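Local structure of dITP/XTP pyrophosphatase (Coxiella burnetii, 3TQU) at residues A[163-166]-A[167-170]; A[53-56]-A[57-60]; A[94-97]-A[98-102]. The protein probably hydrolyses non-canonical purine nucleoside triphosphates such as XTP, dITP and ITP to their monophosphates and diphosphate, cleansing the nucleotide pool with the help of magnesium. All blocks are in the same frame, centred on the assembly; numbering follows the deposited sequence.

In the fold
From the N terminus, the chain first reaches contact 2, two turns in the middle of helix 49-64, which packs on strands 68-77 and 118-128 and meets the second subunit through Arg58. Contact 3 follows where the loop after strand 68-77 enters helix 98-112. Contact 1 comes last, closing the hairpin between strands 163-165 and 170-171 at one border of the mixed sheet. The three lie in series, neither nesting nor crossing, and none touches another: contacts 1 and 2 sit on opposite sides of the chain's centre with centres about 33 Å apart, whereas the nearest atoms of contacts 1 and 3 are about 8 Å apart.

Contact 1: residues A[163-166]-A[167-170]; sequences FYVP and SHQR
Val165 and Arg170 pair across a tight hairpin, where strand 163-165 turns back into strand 170-171 at the border of the sheet. The compact part is backbone. Val165 N gives its hydrogen to Arg170 O at 2.8 Å, and Val165 O accepts from His168 N at 2.9 Å, with the donor above the carbonyl plane. Gln169 N adds only a weak bond to the same oxygen and another to Pro166 O. Because Gln169 and Arg170 both face Val165, the turn ends in a G1 beta bulge, and Gln169 takes a left-handed backbone conformation (phi 50°, psi 43°). With CG anti to the backbone N (chi1 -179°), the Tyr164 ring is carried alongside Gln169, pointing the same way, and OH comes 3.2 Å from Gln169 CA, with CB also near.

The looser, solvent-facing side holds Pro166, Ser167 and the Gln169 side chain. Even there Ser167 OG and His168 ND1 share a 2.8 Å hydrogen bond, the oxygen at the ring edge and in its plane, while NE2 bonds to Glu179. Arg170 NE reaches back to His168 O at 2.9 Å. With both ring nitrogens of His168 engaged and its carbonyl gripped by Arg170, polar bonds probably hold the turn's shape despite its exposure.

Contact 2: residues A[53-56]-A[57-60]; sequences AIIK and ARHA
Arg58 folds back over Ile54 and Ile55, one turn earlier on helix 49-64. Its CB lies 3.3 Å from Ile54 O, the carbonyl that also accepts Arg58 N at 2.8 Å, nearly straight along the C=O axis. From there CG leaves anti to the backbone N (chi1 -180°), and a bend at chi3 (-64°) turns the end of the chain back toward Ile54 and Ile55. At CZ the guanidinium spreads with one face over the Ile54 methyl CG2, which comes 3.6 Å from NH2. NH1 passes 4.0 Å from Ile55 CA and donates to a water 2.9 Å away, lying at the group's edge and in its plane; this water in turn donates to Ile55 O, so that carbonyl serves both the water and His59 N. NH2 crosses to the second subunit, forming a salt bridge with Glu51 and a hydrogen bond with Ser47 of that chain.

The motif is a regular alpha-helix, its i to i+4 bonds running from Ala57 N to Ala53 O at 3.0 Å through to Ala60 N to Lys56 O at 3.1 Å. Ala53, Ala57 and Ala60 give it a small-residue face against strands 68-77 and 118-128. Lys56 NZ is hydrogen-bonded to Asp71 O and Glu44 OE2; Glu44 is a ligand of the bound calcium ion, about 4 Å from the lysine side chain, and this positive charge may help offset the acidic metal site. His59 NE2 is hydrogen-bonded to Pro40 O in the loop before the helix.

Contact 3: residues A[94-97]-A[98-102]; sequences KNAT and DAERI
Thr97, the N-cap residue of helix 98-112, turns OG1 between its backbone N and carbonyl carbon (chi1 61°), aiming the oxygen at the first turn of the helix, while Glu100, with CG anti to its carbonyl carbon (chi1 -71°) and an extended chain beyond, sends its carboxylate back to Thr97. The two side chains cross at about a right angle and form a capping box: Glu100 N donates to Thr97 OG1 at 3.1 Å, and Thr97 N donates to Glu100 OE2 at 2.9 Å, approaching from above the carboxylate plane. The cap thus satisfies an amide of the first helical turn, and Arg101 N already reaches Thr97 O at 3.1 Å.

On another side of the cap, Arg101 curls back so that Thr97 O lies against one face of its guanidinium, 3.2 Å from the plane and over its centre. NH2 makes a salt bridge to Asp98 OD1 at 2.8 Å, in the guanidinium plane and almost straight at hydrogen. NH1 and NH2 add weak bonds to Ala96 O.

Asp98 OD2 accepts from Gly158 N, in a loop predicted to bind substrate, and Arg101 packs on Tyr159 of that loop. The cap starts helix 98-112 beside this loop, directly after the long connection from strand 68-77, with Ile102 turned onto Pro151 and Ile162.

Contact 1: residues A[163-166]-A[167-170]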
ATOM      1  N   PHE A 163      10.998   7.261  22.132  1.00 12.35           N
ATOM      2  CA  PHE A 163      10.477   5.998  21.633  1.00 14.07           C
ATOM      3  C   PHE A 163      11.149   4.815  22.324  1.00 13.40           C
ATOM      4  O   PHE A 163      12.206   4.352  21.900  1.00 13.21           O
ATOM      5  CB  PHE A 163      10.633   5.890  20.119  1.00 13.65           C
ATOM      6  CG  PHE A 163       9.915   4.715  19.527  1.00 13.17           C
ATOM      7  CD1 PHE A 163       8.552   4.771  19.292  1.00 12.72           C
ATOM      8  CD2 PHE A 163      10.596   3.550  19.219  1.00 12.05           C
ATOM      9  CE1 PHE A 163       7.881   3.687  18.752  1.00 12.37           C
ATOM     10  CE2 PHE A 163       9.932   2.465  18.675  1.00 12.32           C
ATOM     11  CZ  PHE A 163       8.573   2.536  18.441  1.00 10.58           C
ATOM     12  N   TYR A 164      10.524   4.343  23.397  1.00 11.17           N
ATOM     13  CA  TYR A 164      11.045   3.222  24.170  1.00 12.43           C
ATOM     14  C   TYR A 164      10.860   1.911  23.415  1.00 13.89           C
ATOM     15  O   TYR A 164       9.760   1.597  22.954  1.00 15.40           O
ATOM     16  CB  TYR A 164      10.351   3.155  25.532  1.00 15.60           C
ATOM     17  CG  TYR A 164      10.830   2.026  26.424  1.00 19.38           C
ATOM     18  CD1 TYR A 164      10.058   0.885  26.608  1.00 21.16           C
ATOM     19  CD2 TYR A 164      12.049   2.105  27.086  1.00 23.46           C
ATOM     20  CE1 TYR A 164      10.487  -0.146  27.426  1.00 19.15           C
ATOM     21  CE2 TYR A 164      12.487   1.077  27.905  1.00 23.91           C
ATOM     22  CZ  TYR A 164      11.701  -0.046  28.069  1.00 22.89           C
ATOM     23  OH  TYR A 164      12.126  -1.073  28.880  1.00 24.74           O
ATOM     24  N   VAL A 165      11.942   1.150  23.290  1.00 10.76           N
ATOM     25  CA  VAL A 165      11.914  -0.114  22.566  1.00 10.72           C
ATOM     26  C   VAL A 165      11.965  -1.274  23.551  1.00 14.75           C
ATOM     27  O   VAL A 165      13.038  -1.637  24.029  1.00 15.06           O
ATOM     28  CB  VAL A 165      13.099  -0.218  21.591  1.00 13.31           C
ATOM     29  CG1 VAL A 165      12.991  -1.485  20.754  1.00 12.57           C
ATOM     30  CG2 VAL A 165      13.150   1.014  20.700  1.00 12.55           C
ATOM     31  N   PRO A 166      10.795  -1.855  23.859  1.00 19.57           N
ATOM     32  CA  PRO A 166      10.633  -2.899  24.876  1.00 18.58           C
ATOM     33  C   PRO A 166      11.635  -4.039  24.730  1.00 16.91           C
ATOM     34  O   PRO A 166      12.157  -4.523  25.735  1.00 17.58           O
ATOM     35  CB  PRO A 166       9.210  -3.405  24.623  1.00 20.95           C
ATOM     36  CG  PRO A 166       8.497  -2.221  24.087  1.00 22.54           C
ATOM     37  CD  PRO A 166       9.511  -1.506  23.225  1.00 21.30           C
ATOM     38  N   SER A 167      11.905  -4.454  23.497  1.00 14.71           N
ATOM     39  CA  SER A 167      12.797  -5.584  23.250  1.00 15.12           C
ATOM     40  C   SER A 167      14.226  -5.314  23.719  1.00 13.12           C
ATOM     41  O   SER A 167      14.963  -6.241  24.061  1.00  9.61           O
ATOM     42  CB  SER A 167      12.812  -5.924  21.762  1.00 13.05           C
ATOM     43  OG  SER A 167      13.330  -4.840  21.010  1.00 13.04           O
ATOM     44  N   HIS A 168      14.610  -4.041  23.715  1.00 13.54           N
ATOM     45  CA  HIS A 168      15.965  -3.635  24.075  1.00 14.25           C
ATOM     46  C   HIS A 168      16.020  -2.927  25.424  1.00 17.11           C
ATOM     47  O   HIS A 168      17.105  -2.668  25.946  1.00 14.94           O
ATOM     48  CB  HIS A 168      16.561  -2.726  22.993  1.00 10.24           C
ATOM     49  CG  HIS A 168      16.957  -3.453  21.747  1.00  9.71           C
ATOM     50  ND1 HIS A 168      16.063  -4.185  20.997  1.00 11.87           N
ATOM     51  CD2 HIS A 168      18.154  -3.574  21.128  1.00  8.29           C
ATOM     52  CE1 HIS A 168      16.691  -4.722  19.966  1.00 10.70           C
ATOM     53  NE2 HIS A 168      17.962  -4.367  20.023  1.00 10.50           N
ATOM     54  N   GLN A 169      14.852  -2.624  25.982  1.00 14.86           N
ATOM     55  CA  GLN A 169      14.766  -1.864  27.228  1.00 17.35           C
ATOM     56  C   GLN A 169      15.616  -0.600  27.133  1.00 17.05           C
ATOM     57  O   GLN A 169      16.332  -0.245  28.068  1.00 14.75           O
ATOM     58  CB  GLN A 169      15.191  -2.719  28.428  1.00 19.69           C
ATOM     59  CG  GLN A 169      14.532  -4.090  28.464  1.00 19.71           C
ATOM     60  CD  GLN A 169      14.565  -4.729  29.836  1.00 22.25           C
ATOM     61  OE1 GLN A 169      14.387  -4.059  30.855  1.00 21.94           O
ATOM     62  NE2 GLN A 169      14.788  -6.036  29.869  1.00 24.13           N
ATOM     63  N   ARG A 170      15.525   0.062  25.983  1.00 15.91           N
ATOM     64  CA  ARG A 170      16.236   1.304  25.704  1.00 14.70           C
ATOM     65  C   ARG A 170      15.394   2.093  24.707  1.00 11.45           C
ATOM     66  O   ARG A 170      14.604   1.508  23.970  1.00 10.89           O
ATOM     67  CB  ARG A 170      17.594   1.011  25.068  1.00 19.36           C
ATOM     68  CG  ARG A 170      18.672   0.510  26.015  1.00 20.10           C
ATOM     69  CD  ARG A 170      19.826  -0.095  25.224  1.00 23.87           C
ATOM     70  NE  ARG A 170      19.653  -1.530  25.009  1.00 21.98           N
ATOM     71  CZ  ARG A 170      20.388  -2.259  24.173  1.00 22.51           C
ATOM     72  NH1 ARG A 170      21.346  -1.690  23.456  1.00 20.38           N
ATOM     73  NH2 ARG A 170      20.160  -3.562  24.052  1.00 20.84           N
TER

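Contact 2: residues A[53-56]-A[57-60]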
ATOM      1  N   ALA A  53       3.746   8.539  -0.093  1.00  7.40           N
ATOM      2  CA  ALA A  53       4.810   7.800  -0.761  1.00 11.73           C
ATOM      3  C   ALA A  53       4.529   7.711  -2.255  1.00 11.94           C
ATOM      4  O   ALA A  53       5.421   7.918  -3.080  1.00 12.91           O
ATOM      5  CB  ALA A  53       4.955   6.404  -0.157  1.00 10.48           C
ATOM      6  N   ILE A  54       3.281   7.414  -2.606  1.00  8.48           N
ATOM      7  CA  ILE A  54       2.896   7.326  -4.012  1.00  8.24           C
ATOM      8  C   ILE A  54       2.949   8.688  -4.693  1.00 12.20           C
ATOM      9  O   ILE A  54       3.464   8.815  -5.805  1.00  9.96           O
ATOM     10  CB  ILE A  54       1.497   6.703  -4.180  1.00 10.07           C
ATOM     11  CG1 ILE A  54       1.559   5.208  -3.864  1.00 10.63           C
ATOM     12  CG2 ILE A  54       0.990   6.915  -5.589  1.00  8.44           C
ATOM     13  CD1 ILE A  54       0.209   4.558  -3.700  1.00 12.40           C
ATOM     14  N   ILE A  55       2.417   9.704  -4.019  1.00 13.32           N
ATOM     15  CA  ILE A  55       2.407  11.057  -4.560  1.00 13.19           C
ATOM     16  C   ILE A  55       3.811  11.486  -4.974  1.00 12.38           C
ATOM     17  O   ILE A  55       4.006  12.053  -6.045  1.00 10.46           O
ATOM     18  CB  ILE A  55       1.835  12.071  -3.548  1.00 14.08           C
ATOM     19  CG1 ILE A  55       0.311  11.926  -3.450  1.00 13.32           C
ATOM     20  CG2 ILE A  55       2.205  13.495  -3.945  1.00 18.45           C
ATOM     21  CD1 ILE A  55      -0.327  12.827  -2.404  1.00 10.90           C
ATOM     22  N   LYS A  56       4.787  11.192  -4.123  1.00 11.83           N
ATOM     23  CA  LYS A  56       6.153  11.644  -4.348  1.00 16.17           C
ATOM     24  C   LYS A  56       6.879  10.796  -5.394  1.00 15.38           C
ATOM     25  O   LYS A  56       7.648  11.319  -6.201  1.00 11.51           O
ATOM     26  CB  LYS A  56       6.927  11.683  -3.027  1.00 15.42           C
ATOM     27  CG  LYS A  56       6.321  12.647  -2.007  1.00 14.28           C
ATOM     28  CD  LYS A  56       7.206  12.817  -0.785  1.00 14.19           C
ATOM     29  CE  LYS A  56       7.373  11.510  -0.024  1.00 12.10           C
ATOM     30  NZ  LYS A  56       8.136  11.716   1.244  1.00 13.07           N
ATOM     31  N   ALA A  57       6.625   9.493  -5.389  1.00 13.41           N
ATOM     32  CA  ALA A  57       7.227   8.610  -6.380  1.00 10.47           C
ATOM     33  C   ALA A  57       6.657   8.868  -7.775  1.00  7.54           C
ATOM     34  O   ALA A  57       7.398   8.911  -8.757  1.00  8.56           O
ATOM     35  CB  ALA A  57       7.044   7.149  -5.982  1.00  8.62           C
ATOM     36  N   ARG A  58       5.343   9.043  -7.863  1.00  9.94           N
ATOM     37  CA  ARG A  58       4.709   9.305  -9.149  1.00 12.27           C
ATOM     38  C   ARG A  58       5.215  10.608  -9.752  1.00 11.28           C
ATOM     39  O   ARG A  58       5.417  10.705 -10.963  1.00 11.18           O
ATOM     40  CB  ARG A  58       3.188   9.358  -9.027  1.00 13.35           C
ATOM     41  CG  ARG A  58       2.508   9.626 -10.364  1.00 17.12           C
ATOM     42  CD  ARG A  58       1.123  10.230 -10.208  1.00 23.64           C
ATOM     43  NE  ARG A  58       0.183   9.334  -9.547  1.00 25.79           N
ATOM     44  CZ  ARG A  58      -0.360   9.578  -8.360  1.00 25.99           C
ATOM     45  NH1 ARG A  58      -0.051  10.688  -7.709  1.00 29.70           N
ATOM     46  NH2 ARG A  58      -1.209   8.718  -7.825  1.00 22.02           N
ATOM     47  N   HIS A  59       5.403  11.609  -8.897  1.00 11.93           N
ATOM     48  CA  HIS A  59       5.911  12.908  -9.324  1.00 14.75           C
ATOM     49  C   HIS A  59       7.303  12.761  -9.925  1.00 17.22           C
ATOM     50  O   HIS A  59       7.564  13.228 -11.035  1.00 20.22           O
ATOM     51  CB  HIS A  59       5.947  13.872  -8.135  1.00 15.08           C
ATOM     52  CG  HIS A  59       6.536  15.210  -8.456  1.00 20.73           C
ATOM     53  ND1 HIS A  59       5.978  16.070  -9.376  1.00 18.72           N
ATOM     54  CD2 HIS A  59       7.629  15.841  -7.965  1.00 20.45           C
ATOM     55  CE1 HIS A  59       6.704  17.171  -9.443  1.00 22.72           C
ATOM     56  NE2 HIS A  59       7.713  17.057  -8.597  1.00 22.93           N
ATOM     57  N   ALA A  60       8.190  12.103  -9.187  1.00 13.64           N
ATOM     58  CA  ALA A  60       9.560  11.905  -9.640  1.00 11.74           C
ATOM     59  C   ALA A  60       9.608  11.143 -10.963  1.00 11.08           C
ATOM     60  O   ALA A  60      10.379  11.490 -11.864  1.00 13.65           O
ATOM     61  CB  ALA A  60      10.372  11.183  -8.572  1.00 16.11           C
TER
HETATM   62  O   HOH W   1       1.976  12.824  -7.735  1.00 20.92           O

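Contact 3: residues A[94-97]-A[98-102]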
ATOM      1  N   LYS A  94       5.018  24.989  12.180  1.00 37.19           N
ATOM      2  CA  LYS A  94       6.111  25.132  11.226  1.00 42.20           C
ATOM      3  C   LYS A  94       7.312  25.798  11.893  1.00 40.51           C
ATOM      4  O   LYS A  94       7.160  26.581  12.830  1.00 39.39           O
ATOM      5  CB  LYS A  94       5.670  25.943  10.007  1.00 48.55           C
ATOM      6  CG  LYS A  94       5.700  27.445  10.225  1.00 54.15           C
ATOM      7  CD  LYS A  94       5.357  28.206   8.953  1.00 58.73           C
ATOM      8  CE  LYS A  94       3.898  28.023   8.573  1.00 61.34           C
ATOM      9  NZ  LYS A  94       3.525  28.859   7.399  1.00 64.78           N
ATOM     10  N   ASN A  95       8.505  25.478  11.403  1.00 41.29           N
ATOM     11  CA  ASN A  95       9.741  26.034  11.947  1.00 41.18           C
ATOM     12  C   ASN A  95      10.052  25.559  13.366  1.00 36.11           C
ATOM     13  O   ASN A  95      10.866  26.162  14.063  1.00 37.35           O
ATOM     14  CB  ASN A  95       9.711  27.564  11.892  1.00 43.91           C
ATOM     15  CG  ASN A  95       9.837  28.097  10.477  1.00 48.30           C
ATOM     16  OD1 ASN A  95       9.856  27.332   9.515  1.00 47.13           O
ATOM     17  ND2 ASN A  95       9.924  29.416  10.346  1.00 51.85           N
ATOM     18  N   ALA A  96       9.406  24.475  13.788  1.00 30.85           N
ATOM     19  CA  ALA A  96       9.653  23.912  15.110  1.00 25.25           C
ATOM     20  C   ALA A  96      10.819  22.932  15.066  1.00 23.53           C
ATOM     21  O   ALA A  96      11.191  22.446  14.001  1.00 24.19           O
ATOM     22  CB  ALA A  96       8.404  23.226  15.640  1.00 24.10           C
ATOM     23  N   THR A  97      11.389  22.644  16.233  1.00 19.88           N
ATOM     24  CA  THR A  97      12.520  21.730  16.344  1.00 17.07           C
ATOM     25  C   THR A  97      12.066  20.334  16.763  1.00 18.43           C
ATOM     26  O   THR A  97      10.901  20.130  17.107  1.00 20.29           O
ATOM     27  CB  THR A  97      13.518  22.228  17.394  1.00 19.15           C
ATOM     28  OG1 THR A  97      12.861  22.300  18.667  1.00 17.29           O
ATOM     29  CG2 THR A  97      14.047  23.610  17.019  1.00 20.07           C
ATOM     30  N   ASP A  98      12.991  19.379  16.734  1.00 19.24           N
ATOM     31  CA  ASP A  98      12.705  18.030  17.210  1.00 16.41           C
ATOM     32  C   ASP A  98      12.352  18.070  18.690  1.00 17.99           C
ATOM     33  O   ASP A  98      11.428  17.393  19.140  1.00 15.14           O
ATOM     34  CB  ASP A  98      13.904  17.109  16.995  1.00 14.03           C
ATOM     35  CG  ASP A  98      14.119  16.755  15.535  1.00 18.32           C
ATOM     36  OD1 ASP A  98      13.229  17.048  14.701  1.00 15.41           O
ATOM     37  OD2 ASP A  98      15.178  16.164  15.227  1.00 18.27           O
ATOM     38  N   ALA A  99      13.095  18.874  19.442  1.00 17.92           N
ATOM     39  CA  ALA A  99      12.859  19.028  20.872  1.00 19.54           C
ATOM     40  C   ALA A  99      11.448  19.533  21.161  1.00 21.11           C
ATOM     41  O   ALA A  99      10.791  19.061  22.084  1.00 22.53           O
ATOM     42  CB  ALA A  99      13.887  19.970  21.476  1.00 17.65           C
ATOM     43  N   GLU A 100      10.996  20.506  20.374  1.00 21.05           N
ATOM     44  CA  GLU A 100       9.656  21.060  20.531  1.00 24.49           C
ATOM     45  C   GLU A 100       8.586  20.006  20.273  1.00 21.50           C
ATOM     46  O   GLU A 100       7.622  19.890  21.029  1.00 21.49           O
ATOM     47  CB  GLU A 100       9.446  22.238  19.580  1.00 28.00           C
ATOM     48  CG  GLU A 100      10.229  23.486  19.937  1.00 31.13           C
ATOM     49  CD  GLU A 100       9.934  24.633  18.993  1.00 34.86           C
ATOM     50  OE1 GLU A 100       8.893  25.299  19.177  1.00 40.36           O
ATOM     51  OE2 GLU A 100      10.733  24.861  18.061  1.00 31.89           O
ATOM     52  N   ARG A 101       8.758  19.249  19.193  1.00 18.33           N
ATOM     53  CA  ARG A 101       7.814  18.196  18.837  1.00 17.86           C
ATOM     54  C   ARG A 101       7.728  17.131  19.928  1.00 17.81           C
ATOM     55  O   ARG A 101       6.642  16.641  20.244  1.00 18.18           O
ATOM     56  CB  ARG A 101       8.192  17.561  17.494  1.00 19.98           C
ATOM     57  CG  ARG A 101       7.844  18.424  16.287  1.00 22.45           C
ATOM     58  CD  ARG A 101       8.262  17.766  14.978  1.00 21.79           C
ATOM     59  NE  ARG A 101       9.684  17.948  14.709  1.00 22.80           N
ATOM     60  CZ  ARG A 101      10.200  19.028  14.128  1.00 25.31           C
ATOM     61  NH1 ARG A 101       9.405  20.024  13.754  1.00 24.70           N
ATOM     62  NH2 ARG A 101      11.507  19.113  13.922  1.00 22.21           N
ATOM     63  N   ILE A 102       8.877  16.775  20.494  1.00 15.42           N
ATOM     64  CA  ILE A 102       8.929  15.812  21.588  1.00 16.49           C
ATOM     65  C   ILE A 102       8.092  16.303  22.764  1.00 23.98           C
ATOM     66  O   ILE A 102       7.350  15.533  23.378  1.00 25.29           O
ATOM     67  CB  ILE A 102      10.377  15.570  22.054  1.00 17.86           C
ATOM     68  CG1 ILE A 102      11.136  14.746  21.012  1.00 15.36           C
ATOM     69  CG2 ILE A 102      10.395  14.864  23.396  1.00 17.17           C
ATOM     70  CD1 ILE A 102      12.632  14.730  21.212  1.00 15.25           C
TER
HETATM   71  O   HOH W   2      11.175  27.039  16.884  1.00 46.85           O
HETATM   72  O   HOH W   3       8.594  21.988  11.977  1.00 37.56           O